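Local atomic coordinates of fucolectin-related protein (PDB entry 2WMF), a protein that probably hydrolyses host blood-group carbohydrate antigens, acting as the catalytic module of a pneumococcal family 98 glycoside hydrolase. Residues E361-G369 with Y432-I440; P271-M280 with T463-K471. All coordinates share one frame; numbering follows the deposited sequence.

How the contacts relate
Both contacts are buried and lie side by side, their centres about 9 Å apart; both segments of contact 1 fall, in sequence, between those of contact 2. They share one antiparallel sheet, in which strands 430-434 and 467-472 are neighbours joined by I433 O to A468 N at 2.9 Å. Contact 2, all of whose touching residues are buried, sets barrel helix 272-283 against that sheet, packing P271 on the H465 ring and A276, M277 and M280 against Y467, with one serine hydroxyl bond. Contact 1 joins loop to strand end, is more polar, includes a water bridge, and has N367, S436, N437 and A438 partly exposed. A438 O of contact 1 probably hydrogen-bonds H465 NE2 of contact 2 (2.7 Å).

Contact 1 of 2, residues E361-G369 with Y432-I440; sequences ETMPLYNNG and YIYNSNANI
One direct hydrogen bond spans this contact: Y366 N donates to Y434 OH at 2.9 Å, almost straight at 173°, with the nitrogen lying in the ring plane at the edge of the tyrosine. Y434 OH is also hydrogen-bonded to N281 of helix 272-283, so two bonds hold the hydroxyl. The Y434 ring reaches the loop because chi1 of 57° tucks CG in between the two backbone branches, N and C. Beside this bond, Y366 O comes within 3.4 Å of S436 CB and is buried with no polar partner. A water makes the second polar link, donating to N367 O and accepting from S436 OG, 2.7 Å from each. The join is between irregular loop 361-369 and the end of strand 430-434, where the chain leaves the sheet through an Asx turn: N435 OD1 accepts from N437 N at 2.9 Å. L365 packs CD1 on the carbonyl of S436, 3.6 Å from S436 O. In apolar contact, L365 CB lies 4.1 Å from Y434 CE1, and M363, bent at chi2 and chi3, brings CE against A438 CB at 3.6 Å.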
ATOM      1  N   GLU A 361      12.513   7.541   7.558  1.00  9.21           N
ATOM      2  CA  GLU A 361      12.243   6.190   7.034  1.00  9.05           C
ATOM      3  C   GLU A 361      11.446   5.312   8.001  1.00  8.78           C
ATOM      4  O   GLU A 361      11.083   4.187   7.649  1.00  8.82           O
ATOM      5  CB  GLU A 361      13.495   5.495   6.578  1.00  9.79           C
ATOM      6  CG  GLU A 361      14.138   6.011   5.306  1.00 10.39           C
ATOM      7  CD  GLU A 361      15.027   4.950   4.714  1.00  8.79           C
ATOM      8  OE1 GLU A 361      14.454   3.970   4.170  1.00  8.50           O
ATOM      9  OE2 GLU A 361      16.261   5.110   4.827  1.00 10.99           O
ATOM     10  N   THR A 362      11.135   5.820   9.204  1.00  8.20           N
ATOM     11  CA  THR A 362      10.293   5.089  10.135  1.00  8.18           C
ATOM     12  C   THR A 362       8.824   5.132   9.711  1.00  8.02           C
ATOM     13  O   THR A 362       8.032   4.323  10.175  1.00  8.50           O
ATOM     14  CB  THR A 362      10.413   5.525  11.624  1.00  7.77           C
ATOM     15  OG1 THR A 362       9.704   6.743  11.835  1.00  8.22           O
ATOM     16  CG2 THR A 362      11.873   5.611  12.051  1.00  9.67           C
ATOM     17  N   MET A 363       8.490   6.080   8.829  1.00  8.14           N
ATOM     18  CA  MET A 363       7.126   6.281   8.380  1.00  7.84           C
ATOM     19  C   MET A 363       7.060   6.389   6.850  1.00  7.61           C
ATOM     20  O   MET A 363       8.061   6.626   6.191  1.00  7.67           O
ATOM     21  CB  MET A 363       6.574   7.563   9.015  1.00  8.79           C
ATOM     22  CG  MET A 363       6.430   7.408  10.537  1.00  9.51           C
ATOM     23  SD  MET A 363       5.047   6.339  10.951  1.00 10.49           S
ATOM     24  CE  MET A 363       3.651   7.496  10.687  1.00  9.94           C
ATOM     25  N   PRO A 364       5.882   6.111   6.306  1.00  8.28           N
ATOM     26  CA  PRO A 364       5.827   5.845   4.864  1.00  7.44           C
ATOM     27  C   PRO A 364       5.729   7.056   3.964  1.00  8.19           C
ATOM     28  O   PRO A 364       6.003   6.933   2.752  1.00  7.48           O
ATOM     29  CB  PRO A 364       4.534   4.999   4.736  1.00  7.85           C
ATOM     30  CG  PRO A 364       3.678   5.466   5.867  1.00  7.40           C
ATOM     31  CD  PRO A 364       4.631   5.733   6.976  1.00  9.50           C
ATOM     32  N   LEU A 365       5.295   8.214   4.477  1.00  7.18           N
ATOM     33  CA  LEU A 365       4.991   9.316   3.557  1.00  8.28           C
ATOM     34  C   LEU A 365       6.287   9.917   2.999  1.00  8.14           C
ATOM     35  O   LEU A 365       7.270  10.052   3.702  1.00 10.32           O
ATOM     36  CB  LEU A 365       4.110  10.396   4.205  1.00  7.12           C
ATOM     37  CG  LEU A 365       2.816   9.927   4.866  1.00  7.12           C
ATOM     38  CD1 LEU A 365       2.039  11.113   5.519  1.00  8.46           C
ATOM     39  CD2 LEU A 365       1.950   9.130   3.851  1.00  8.25           C
ATOM     40  N   TYR A 366       6.252  10.251   1.704  1.00  7.84           N
ATOM     41  CA  TYR A 366       7.393  10.921   1.066  1.00  7.81           C
ATOM     42  C   TYR A 366       7.209  12.458   1.109  1.00  8.06           C
ATOM     43  O   TYR A 366       6.104  12.952   0.965  1.00  8.10           O
ATOM     44  CB  TYR A 366       7.518  10.479  -0.386  1.00  7.89           C
ATOM     45  CG  TYR A 366       7.963   9.035  -0.487  1.00  7.33           C
ATOM     46  CD1 TYR A 366       9.076   8.590   0.236  1.00  8.59           C
ATOM     47  CD2 TYR A 366       7.244   8.090  -1.239  1.00  9.62           C
ATOM     48  CE1 TYR A 366       9.505   7.268   0.149  1.00  7.84           C
ATOM     49  CE2 TYR A 366       7.679   6.761  -1.331  1.00 10.98           C
ATOM     50  CZ  TYR A 366       8.811   6.347  -0.641  1.00  8.54           C
ATOM     51  OH  TYR A 366       9.265   5.036  -0.730  1.00  9.47           O
ATOM     52  N   ASN A 367       8.296  13.208   1.242  1.00  7.32           N
ATOM     53  CA  ASN A 367       8.155  14.670   1.249  1.00  7.64           C
ATOM     54  C   ASN A 367       8.081  15.261  -0.160  1.00  7.73           C
ATOM     55  O   ASN A 367       7.472  16.283  -0.392  1.00  7.89           O
ATOM     56  CB  ASN A 367       9.333  15.279   1.948  1.00  8.92           C
ATOM     57  CG  ASN A 367       9.470  14.789   3.366  1.00 10.42           C
ATOM     58  OD1 ASN A 367       8.897  15.394   4.316  1.00 15.97           O
ATOM     59  ND2 ASN A 367      10.195  13.712   3.539  1.00  7.80           N
ATOM     60  N   ASN A 368       8.754  14.579  -1.081  1.00  8.51           N
ATOM     61  CA  ASN A 368       9.056  15.099  -2.426  1.00  8.34           C
ATOM     62  C   ASN A 368       8.753  13.994  -3.439  1.00  8.13           C
ATOM     63  O   ASN A 368       9.163  12.846  -3.207  1.00  7.74           O
ATOM     64  CB  ASN A 368      10.567  15.449  -2.451  1.00  9.57           C
ATOM     65  CG  ASN A 368      10.950  16.437  -3.507  1.00  9.57           C
ATOM     66  OD1 ASN A 368      10.211  16.693  -4.457  1.00  9.04           O
ATOM     67  ND2 ASN A 368      12.132  17.062  -3.307  1.00  9.86           N
ATOM     68  N   GLY A 369       8.181  14.358  -4.588  1.00  8.39           N
ATOM     69  CA  GLY A 369       7.950  13.442  -5.694  1.00  7.92           C
ATOM     70  C   GLY A 369       8.904  13.596  -6.868  1.00  8.26           C
ATOM     71  O   GLY A 369       8.753  12.904  -7.844  1.00  8.41           O
ATOM     72  N   TYR A 432       0.184  13.677  -8.829  1.00  6.59           N
ATOM     73  CA  TYR A 432      -0.210  12.922  -7.632  1.00  7.43           C
ATOM     74  C   TYR A 432       0.349  13.706  -6.413  1.00  7.45           C
ATOM     75  O   TYR A 432       1.551  13.981  -6.341  1.00  8.31           O
ATOM     76  CB  TYR A 432       0.332  11.480  -7.662  1.00  7.79           C
ATOM     77  CG  TYR A 432      -0.501  10.625  -8.574  1.00  7.47           C
ATOM     78  CD1 TYR A 432      -1.547   9.878  -8.052  1.00  8.01           C
ATOM     79  CD2 TYR A 432      -0.355  10.676  -9.963  1.00  9.00           C
ATOM     80  CE1 TYR A 432      -2.424   9.180  -8.864  1.00  8.27           C
ATOM     81  CE2 TYR A 432      -1.239   9.961 -10.821  1.00  7.10           C
ATOM     82  CZ  TYR A 432      -2.271   9.218 -10.283  1.00  8.74           C
ATOM     83  OH  TYR A 432      -3.149   8.536 -11.113  1.00  9.32           O
ATOM     84  N   ILE A 433      -0.532  14.053  -5.477  1.00  7.87           N
ATOM     85  CA  ILE A 433      -0.256  15.067  -4.471  1.00  7.80           C
ATOM     86  C   ILE A 433      -0.745  14.612  -3.087  1.00  7.05           C
ATOM     87  O   ILE A 433      -1.822  14.021  -2.969  1.00  7.63           O
ATOM     88  CB  ILE A 433      -1.020  16.370  -4.815  1.00  8.16           C
ATOM     89  CG1 ILE A 433      -0.662  16.860  -6.220  1.00  9.15           C
ATOM     90  CG2 ILE A 433      -0.813  17.437  -3.771  1.00  8.76           C
ATOM     91  CD1 ILE A 433      -1.869  17.295  -6.994  1.00  9.02           C
ATOM     92  N   TYR A 434       0.010  14.945  -2.048  1.00  7.18           N
ATOM     93  CA  TYR A 434      -0.492  14.865  -0.676  1.00  7.50           C
ATOM     94  C   TYR A 434       0.262  15.765   0.294  1.00  7.23           C
ATOM     95  O   TYR A 434       1.366  16.224   0.037  1.00  7.09           O
ATOM     96  CB  TYR A 434      -0.596  13.434  -0.158  1.00  7.71           C
ATOM     97  CG  TYR A 434       0.618  12.517  -0.128  1.00  8.80           C
ATOM     98  CD1 TYR A 434       1.744  12.812   0.655  1.00  8.00           C
ATOM     99  CD2 TYR A 434       0.635  11.297  -0.854  1.00  8.23           C
ATOM    100  CE1 TYR A 434       2.849  11.965   0.681  1.00  7.09           C
ATOM    101  CE2 TYR A 434       1.714  10.425  -0.789  1.00  8.29           C
ATOM    102  CZ  TYR A 434       2.823  10.738  -0.014  1.00  8.55           C
ATOM    103  OH  TYR A 434       3.882   9.864   0.086  1.00  8.48           O
ATOM    104  N   ASN A 435      -0.380  15.964   1.456  1.00  8.30           N
ATOM    105  CA  ASN A 435       0.253  16.604   2.592  1.00  8.12           C
ATOM    106  C   ASN A 435       1.058  15.495   3.307  1.00  7.90           C
ATOM    107  O   ASN A 435       0.490  14.453   3.640  1.00  9.01           O
ATOM    108  CB  ASN A 435      -0.820  17.191   3.515  1.00  7.75           C
ATOM    109  CG  ASN A 435      -0.241  17.857   4.770  1.00  8.50           C
ATOM    110  OD1 ASN A 435       0.669  17.309   5.409  1.00  7.81           O
ATOM    111  ND2 ASN A 435      -0.726  19.079   5.078  1.00  7.36           N
ATOM    112  N   SER A 436       2.366  15.715   3.477  1.00  7.47           N
ATOM    113  CA  SER A 436       3.288  14.702   3.982  1.00  6.89           C
ATOM    114  C   SER A 436       3.425  14.600   5.504  1.00  8.14           C
ATOM    115  O   SER A 436       4.278  13.830   5.990  1.00  7.81           O
ATOM    116  CB  SER A 436       4.693  14.894   3.396  1.00  7.60           C
ATOM    117  OG  SER A 436       5.285  16.090   3.816  1.00  7.62           O
ATOM    118  N   ASN A 437       2.618  15.388   6.239  1.00  7.80           N
ATOM    119  CA  ASN A 437       2.631  15.359   7.711  1.00  7.70           C
ATOM    120  C   ASN A 437       1.768  14.226   8.297  1.00  8.39           C
ATOM    121  O   ASN A 437       0.533  14.268   8.235  1.00  8.52           O
ATOM    122  CB  ASN A 437       2.142  16.711   8.238  1.00  7.90           C
ATOM    123  CG  ASN A 437       3.118  17.837   8.000  1.00  7.82           C
ATOM    124  OD1 ASN A 437       4.333  17.638   7.944  1.00  7.61           O
ATOM    125  ND2 ASN A 437       2.570  19.062   7.839  1.00  7.35           N
ATOM    126  N   ALA A 438       2.435  13.199   8.855  1.00  8.38           N
ATOM    127  CA  ALA A 438       1.704  12.015   9.345  1.00  8.22           C
ATOM    128  C   ALA A 438       0.900  12.322  10.601  1.00  7.45           C
ATOM    129  O   ALA A 438      -0.247  11.851  10.757  1.00  9.56           O
ATOM    130  CB  ALA A 438       2.663  10.805   9.607  1.00  8.99           C
ATOM    131  N   ASN A 439       1.513  13.060  11.547  1.00  7.83           N
ATOM    132  CA  ASN A 439       0.829  13.238  12.848  1.00  7.73           C
ATOM    133  C   ASN A 439       1.108  14.601  13.504  1.00  8.72           C
ATOM    134  O   ASN A 439       1.110  14.711  14.731  1.00  9.56           O
ATOM    135  CB  ASN A 439       1.214  12.118  13.799  1.00  7.91           C
ATOM    136  CG  ASN A 439       0.151  11.869  14.906  1.00  7.48           C
ATOM    137  OD1 ASN A 439      -1.072  12.119  14.726  1.00  8.91           O
ATOM    138  ND2 ASN A 439       0.614  11.346  16.065  1.00 10.79           N
ATOM    139  N   ILE A 440       1.271  15.613  12.657  1.00  8.36           N
ATOM    140  CA  ILE A 440       1.459  17.010  13.026  1.00  9.16           C
ATOM    141  C   ILE A 440       0.419  17.808  12.241  1.00  8.94           C
ATOM    142  O   ILE A 440       0.323  17.633  11.035  1.00  9.08           O
ATOM    143  CB  ILE A 440       2.866  17.458  12.687  1.00  9.79           C
ATOM    144  CG1 ILE A 440       3.840  16.840  13.680  1.00 12.71           C
ATOM    145  CG2 ILE A 440       2.910  18.989  12.648  1.00 11.06           C
ATOM    146  CD1 ILE A 440       3.933  17.549  14.984  1.00 17.29           C
TER
HETATM  147  O   HOH W   1       6.371  17.494   1.782  1.00  7.90           O

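Contact 2 of 2, residues P271-M280 with T463-K471; sequences PESMIAMEMM and TPHTYAVVK
Helix 272-283, lying between the seventh and eighth strands of the parallel barrel, here packs its first turns against strand 467-472 of an antiparallel sheet and the loop leading into it. The axes of helix 272-280 and strand 467-471 approach to 9.8 Å, and their N-to-C directions differ by 47°. At the helix start, P271 in the N-cap position lays its ring over one face of H465: CG stands 3.4 Å from the ring centroid and 6° off the normal, a CH-pi contact centred on the imidazole. P464 CB sits over the opposite face, toward the rim. Both imidazole nitrogens are engaged as well, ND1 with R485 and NE2 with A438 O, so the ring is held flat and fixed in rotation. Two residues on, in the first turn of the helix, S273 OG donates to H465 O at 2.7 Å, approaching from above the carbonyl plane rather than on a lone pair.

Further along, Y467 projects toward the helix, and three helix residues pack against it, A276 and M280 on the ring and M277 at its root. A276 CB presses close on Y467 CE2 at 3.4 Å, M277 CG meets the tyrosine CB at 3.9 Å, and M280 folds at chi3 to bring CE to 3.6 Å from Y467 CD1. The same methyl reaches V469 CG2 at 4.2 Å. I275 and M279 pack on F292 and Y290 of barrel strand 289-293, so the helix lies between the barrel's strands and the sheet, the position of an outer helix in a (beta/alpha)8 barrel with a beta domain docked on it.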
ATOM      1  N   PRO A 271      -5.023   7.684  10.168  1.00  7.78           N
ATOM      2  CA  PRO A 271      -6.081   8.312   9.357  1.00  7.91           C
ATOM      3  C   PRO A 271      -6.424   7.493   8.098  1.00  8.27           C
ATOM      4  O   PRO A 271      -5.542   6.966   7.401  1.00  7.22           O
ATOM      5  CB  PRO A 271      -5.498   9.672   9.021  1.00  8.85           C
ATOM      6  CG  PRO A 271      -4.625   9.964  10.173  1.00  8.48           C
ATOM      7  CD  PRO A 271      -3.981   8.662  10.534  1.00  7.91           C
ATOM      8  N   GLU A 272      -7.721   7.386   7.845  1.00  8.78           N
ATOM      9  CA  GLU A 272      -8.238   6.606   6.688  1.00  8.50           C
ATOM     10  C   GLU A 272      -7.600   7.029   5.368  1.00  8.21           C
ATOM     11  O   GLU A 272      -7.141   6.195   4.581  1.00  8.35           O
ATOM     12  CB  GLU A 272      -9.767   6.719   6.601  1.00  8.51           C
ATOM     13  CG  GLU A 272     -10.509   6.004   7.757  1.00  9.04           C
ATOM     14  CD  GLU A 272     -10.760   6.786   9.015  1.00  8.13           C
ATOM     15  OE1 GLU A 272     -10.055   7.814   9.292  1.00  7.18           O
ATOM     16  OE2 GLU A 272     -11.709   6.355   9.748  1.00  9.25           O
ATOM     17  N   SER A 273      -7.568   8.321   5.118  1.00  7.42           N
ATOM     18  CA  SER A 273      -6.971   8.818   3.864  1.00  7.34           C
ATOM     19  C   SER A 273      -5.466   8.561   3.816  1.00  7.71           C
ATOM     20  O   SER A 273      -4.868   8.449   2.737  1.00  8.37           O
ATOM     21  CB  SER A 273      -7.235  10.301   3.700  1.00  8.32           C
ATOM     22  OG  SER A 273      -6.767  10.968   4.845  1.00  9.11           O
ATOM     23  N   MET A 274      -4.832   8.449   4.979  1.00  7.50           N
ATOM     24  CA  MET A 274      -3.401   8.158   4.981  1.00  7.06           C
ATOM     25  C   MET A 274      -3.107   6.707   4.527  1.00  6.12           C
ATOM     26  O   MET A 274      -2.048   6.436   3.942  1.00  7.20           O
ATOM     27  CB  MET A 274      -2.758   8.432   6.341  1.00  6.62           C
ATOM     28  CG  MET A 274      -1.249   8.146   6.415  1.00  8.80           C
ATOM     29  SD  MET A 274      -0.601   8.634   8.057  1.00 10.32           S
ATOM     30  CE  MET A 274       0.948   7.728   8.019  1.00 10.97           C
ATOM     31  N   ILE A 275      -4.021   5.792   4.820  1.00  6.40           N
ATOM     32  CA  ILE A 275      -3.940   4.423   4.278  1.00  7.15           C
ATOM     33  C   ILE A 275      -3.871   4.493   2.712  1.00  6.43           C
ATOM     34  O   ILE A 275      -3.012   3.866   2.051  1.00  8.68           O
ATOM     35  CB  ILE A 275      -5.117   3.562   4.696  1.00  6.59           C
ATOM     36  CG1 ILE A 275      -5.155   3.359   6.214  1.00  7.94           C
ATOM     37  CG2 ILE A 275      -5.031   2.163   4.059  1.00  7.66           C
ATOM     38  CD1 ILE A 275      -6.512   2.871   6.702  1.00 10.00           C
ATOM     39  N   ALA A 276      -4.772   5.307   2.153  1.00  6.97           N
ATOM     40  CA  ALA A 276      -4.773   5.581   0.699  1.00  6.85           C
ATOM     41  C   ALA A 276      -3.485   6.232   0.190  1.00  6.54           C
ATOM     42  O   ALA A 276      -3.004   5.907  -0.926  1.00  7.47           O
ATOM     43  CB  ALA A 276      -6.001   6.379   0.295  1.00  6.94           C
ATOM     44  N   MET A 277      -2.914   7.139   0.980  1.00  6.20           N
ATOM     45  CA  MET A 277      -1.629   7.736   0.595  1.00  7.80           C
ATOM     46  C   MET A 277      -0.488   6.687   0.526  1.00  6.62           C
ATOM     47  O   MET A 277       0.357   6.711  -0.395  1.00  6.62           O
ATOM     48  CB  MET A 277      -1.291   8.878   1.536  1.00  6.75           C
ATOM     49  CG  MET A 277      -2.289  10.047   1.385  1.00  7.75           C
ATOM     50  SD  MET A 277      -2.505  11.141   2.842  1.00 13.24           S
ATOM     51  CE  MET A 277      -0.852  11.409   3.224  1.00  7.90           C
ATOM     52  N   GLU A 278      -0.457   5.749   1.481  1.00  7.67           N
ATOM     53  CA  GLU A 278       0.451   4.602   1.400  1.00  7.50           C
ATOM     54  C   GLU A 278       0.212   3.775   0.093  1.00  7.37           C
ATOM     55  O   GLU A 278       1.169   3.373  -0.558  1.00  6.92           O
ATOM     56  CB  GLU A 278       0.378   3.714   2.658  1.00  8.27           C
ATOM     57  CG  GLU A 278       0.614   4.410   3.987  1.00  7.24           C
ATOM     58  CD  GLU A 278       0.989   3.441   5.077  1.00  6.63           C
ATOM     59  OE1 GLU A 278       1.732   2.481   4.801  1.00  6.76           O
ATOM     60  OE2 GLU A 278       0.508   3.595   6.227  1.00  7.04           O
ATOM     61  N   MET A 279      -1.058   3.563  -0.268  1.00  8.40           N
ATOM     62  CA  MET A 279      -1.357   2.876  -1.522  1.00  7.40           C
ATOM     63  C   MET A 279      -0.848   3.702  -2.718  1.00  7.74           C
ATOM     64  O   MET A 279      -0.318   3.146  -3.681  1.00  7.73           O
ATOM     65  CB  MET A 279      -2.864   2.631  -1.706  1.00  6.30           C
ATOM     66  CG  MET A 279      -3.498   1.768  -0.571  1.00  8.70           C
ATOM     67  SD  MET A 279      -5.319   1.782  -0.666  1.00  8.99           S
ATOM     68  CE  MET A 279      -5.636   0.849  -2.168  1.00  9.09           C
ATOM     69  N   MET A 280      -1.008   5.036  -2.661  1.00  6.42           N
ATOM     70  CA  MET A 280      -0.477   5.887  -3.727  1.00  7.19           C
ATOM     71  C   MET A 280       1.039   5.730  -3.962  1.00  6.27           C
ATOM     72  O   MET A 280       1.477   5.750  -5.076  1.00  7.15           O
ATOM     73  CB  MET A 280      -0.781   7.349  -3.439  1.00  6.48           C
ATOM     74  CG  MET A 280      -0.446   8.282  -4.591  1.00  5.93           C
ATOM     75  SD  MET A 280      -0.701  10.037  -4.221  1.00  8.82           S
ATOM     76  CE  MET A 280      -2.485  10.112  -4.279  1.00 10.69           C
ATOM     77  N   THR A 463      -4.783  20.396   4.059  1.00  8.11           N
ATOM     78  CA  THR A 463      -4.653  20.025   5.450  1.00  7.89           C
ATOM     79  C   THR A 463      -4.035  18.642   5.546  1.00  7.67           C
ATOM     80  O   THR A 463      -4.019  17.886   4.556  1.00  7.44           O
ATOM     81  CB  THR A 463      -5.999  20.045   6.212  1.00  6.26           C
ATOM     82  OG1 THR A 463      -6.837  18.952   5.787  1.00 10.46           O
ATOM     83  CG2 THR A 463      -6.745  21.385   6.074  1.00  9.00           C
ATOM     84  N   PRO A 464      -3.531  18.275   6.737  1.00  8.04           N
ATOM     85  CA  PRO A 464      -3.064  16.919   6.875  1.00  8.33           C
ATOM     86  C   PRO A 464      -4.075  15.845   6.464  1.00  7.87           C
ATOM     87  O   PRO A 464      -5.273  16.017   6.624  1.00  8.06           O
ATOM     88  CB  PRO A 464      -2.700  16.813   8.362  1.00  8.67           C
ATOM     89  CG  PRO A 464      -2.298  18.237   8.758  1.00  8.38           C
ATOM     90  CD  PRO A 464      -3.261  19.101   7.953  1.00  8.92           C
ATOM     91  N   HIS A 465      -3.554  14.738   5.946  1.00  7.72           N
ATOM     92  CA  HIS A 465      -4.375  13.571   5.568  1.00  8.18           C
ATOM     93  C   HIS A 465      -5.342  13.960   4.429  1.00  8.04           C
ATOM     94  O   HIS A 465      -6.536  13.601   4.415  1.00  8.72           O
ATOM     95  CB  HIS A 465      -5.069  12.958   6.781  1.00  8.25           C
ATOM     96  CG  HIS A 465      -4.147  12.863   7.949  1.00  8.97           C
ATOM     97  ND1 HIS A 465      -4.440  13.417   9.179  1.00  9.82           N
ATOM     98  CD2 HIS A 465      -2.905  12.337   8.045  1.00  8.85           C
ATOM     99  CE1 HIS A 465      -3.416  13.203   9.992  1.00  9.99           C
ATOM    100  NE2 HIS A 465      -2.462  12.571   9.325  1.00  8.35           N
ATOM    101  N   THR A 466      -4.775  14.713   3.486  1.00  8.32           N
ATOM    102  CA  THR A 466      -5.441  15.077   2.232  1.00  7.65           C
ATOM    103  C   THR A 466      -4.550  14.648   1.073  1.00  7.27           C
ATOM    104  O   THR A 466      -3.365  14.979   1.061  1.00  8.09           O
ATOM    105  CB  THR A 466      -5.713  16.621   2.107  1.00  7.53           C
ATOM    106  OG1 THR A 466      -6.431  17.051   3.258  1.00  8.43           O
ATOM    107  CG2 THR A 466      -6.573  16.918   0.861  1.00  7.61           C
ATOM    108  N   TYR A 467      -5.143  13.937   0.104  1.00  7.24           N
ATOM    109  CA  TYR A 467      -4.488  13.655  -1.149  1.00  6.81           C
ATOM    110  C   TYR A 467      -5.340  14.194  -2.316  1.00  6.57           C
ATOM    111  O   TYR A 467      -6.555  14.462  -2.186  1.00  8.38           O
ATOM    112  CB  TYR A 467      -4.097  12.194  -1.308  1.00  6.82           C
ATOM    113  CG  TYR A 467      -5.229  11.204  -1.621  1.00  7.18           C
ATOM    114  CD1 TYR A 467      -5.726  11.061  -2.918  1.00  7.92           C
ATOM    115  CD2 TYR A 467      -5.825  10.434  -0.626  1.00  7.69           C
ATOM    116  CE1 TYR A 467      -6.744  10.131  -3.217  1.00  8.45           C
ATOM    117  CE2 TYR A 467      -6.833   9.495  -0.917  1.00  6.82           C
ATOM    118  CZ  TYR A 467      -7.302   9.344  -2.217  1.00  7.90           C
ATOM    119  OH  TYR A 467      -8.290   8.398  -2.507  1.00  8.46           O
ATOM    120  N   ALA A 468      -4.642  14.363  -3.446  1.00  6.82           N
ATOM    121  CA  ALA A 468      -5.265  14.850  -4.678  1.00  7.29           C
ATOM    122  C   ALA A 468      -4.615  14.197  -5.869  1.00  7.61           C
ATOM    123  O   ALA A 468      -3.402  13.863  -5.837  1.00  8.69           O
ATOM    124  CB  ALA A 468      -5.171  16.391  -4.775  1.00  7.94           C
ATOM    125  N   VAL A 469      -5.417  14.029  -6.934  1.00  7.56           N
ATOM    126  CA  VAL A 469      -4.903  13.604  -8.216  1.00  7.63           C
ATOM    127  C   VAL A 469      -5.471  14.554  -9.246  1.00  7.94           C
ATOM    128  O   VAL A 469      -6.696  14.762  -9.304  1.00  9.51           O
ATOM    129  CB  VAL A 469      -5.285  12.148  -8.592  1.00  7.57           C
ATOM    130  CG1 VAL A 469      -4.542  11.711  -9.904  1.00  9.21           C
ATOM    131  CG2 VAL A 469      -4.981  11.163  -7.457  1.00  8.25           C
ATOM    132  N   VAL A 470      -4.593  15.106 -10.060  1.00  8.07           N
ATOM    133  CA  VAL A 470      -5.039  16.015 -11.124  1.00  8.29           C
ATOM    134  C   VAL A 470      -4.588  15.444 -12.470  1.00  8.59           C
ATOM    135  O   VAL A 470      -3.378  15.317 -12.727  1.00  8.36           O
ATOM    136  CB  VAL A 470      -4.457  17.472 -10.947  1.00  8.66           C
ATOM    137  CG1 VAL A 470      -4.864  18.391 -12.140  1.00  9.33           C
ATOM    138  CG2 VAL A 470      -4.820  18.083  -9.576  1.00  9.34           C
ATOM    139  N   LYS A 471      -5.554  15.082 -13.305  1.00  9.34           N
ATOM    140  CA  LYS A 471      -5.265  14.576 -14.643  1.00  9.48           C
ATOM    141  C   LYS A 471      -5.543  15.645 -15.707  1.00  7.60           C
ATOM    142  O   LYS A 471      -6.637  16.245 -15.738  1.00  9.74           O
ATOM    143  CB  LYS A 471      -6.119  13.338 -14.937  1.00 10.90           C
ATOM    144  CG  LYS A 471      -5.827  12.721 -16.304  1.00 12.59           C
ATOM    145  CD  LYS A 471      -6.597  11.415 -16.578  1.00 16.28           C
ATOM    146  CE  LYS A 471      -5.676  10.221 -16.452  1.00 21.20           C
ATOM    147  NZ  LYS A 471      -6.425   8.898 -16.707  1.00 23.48           N
TER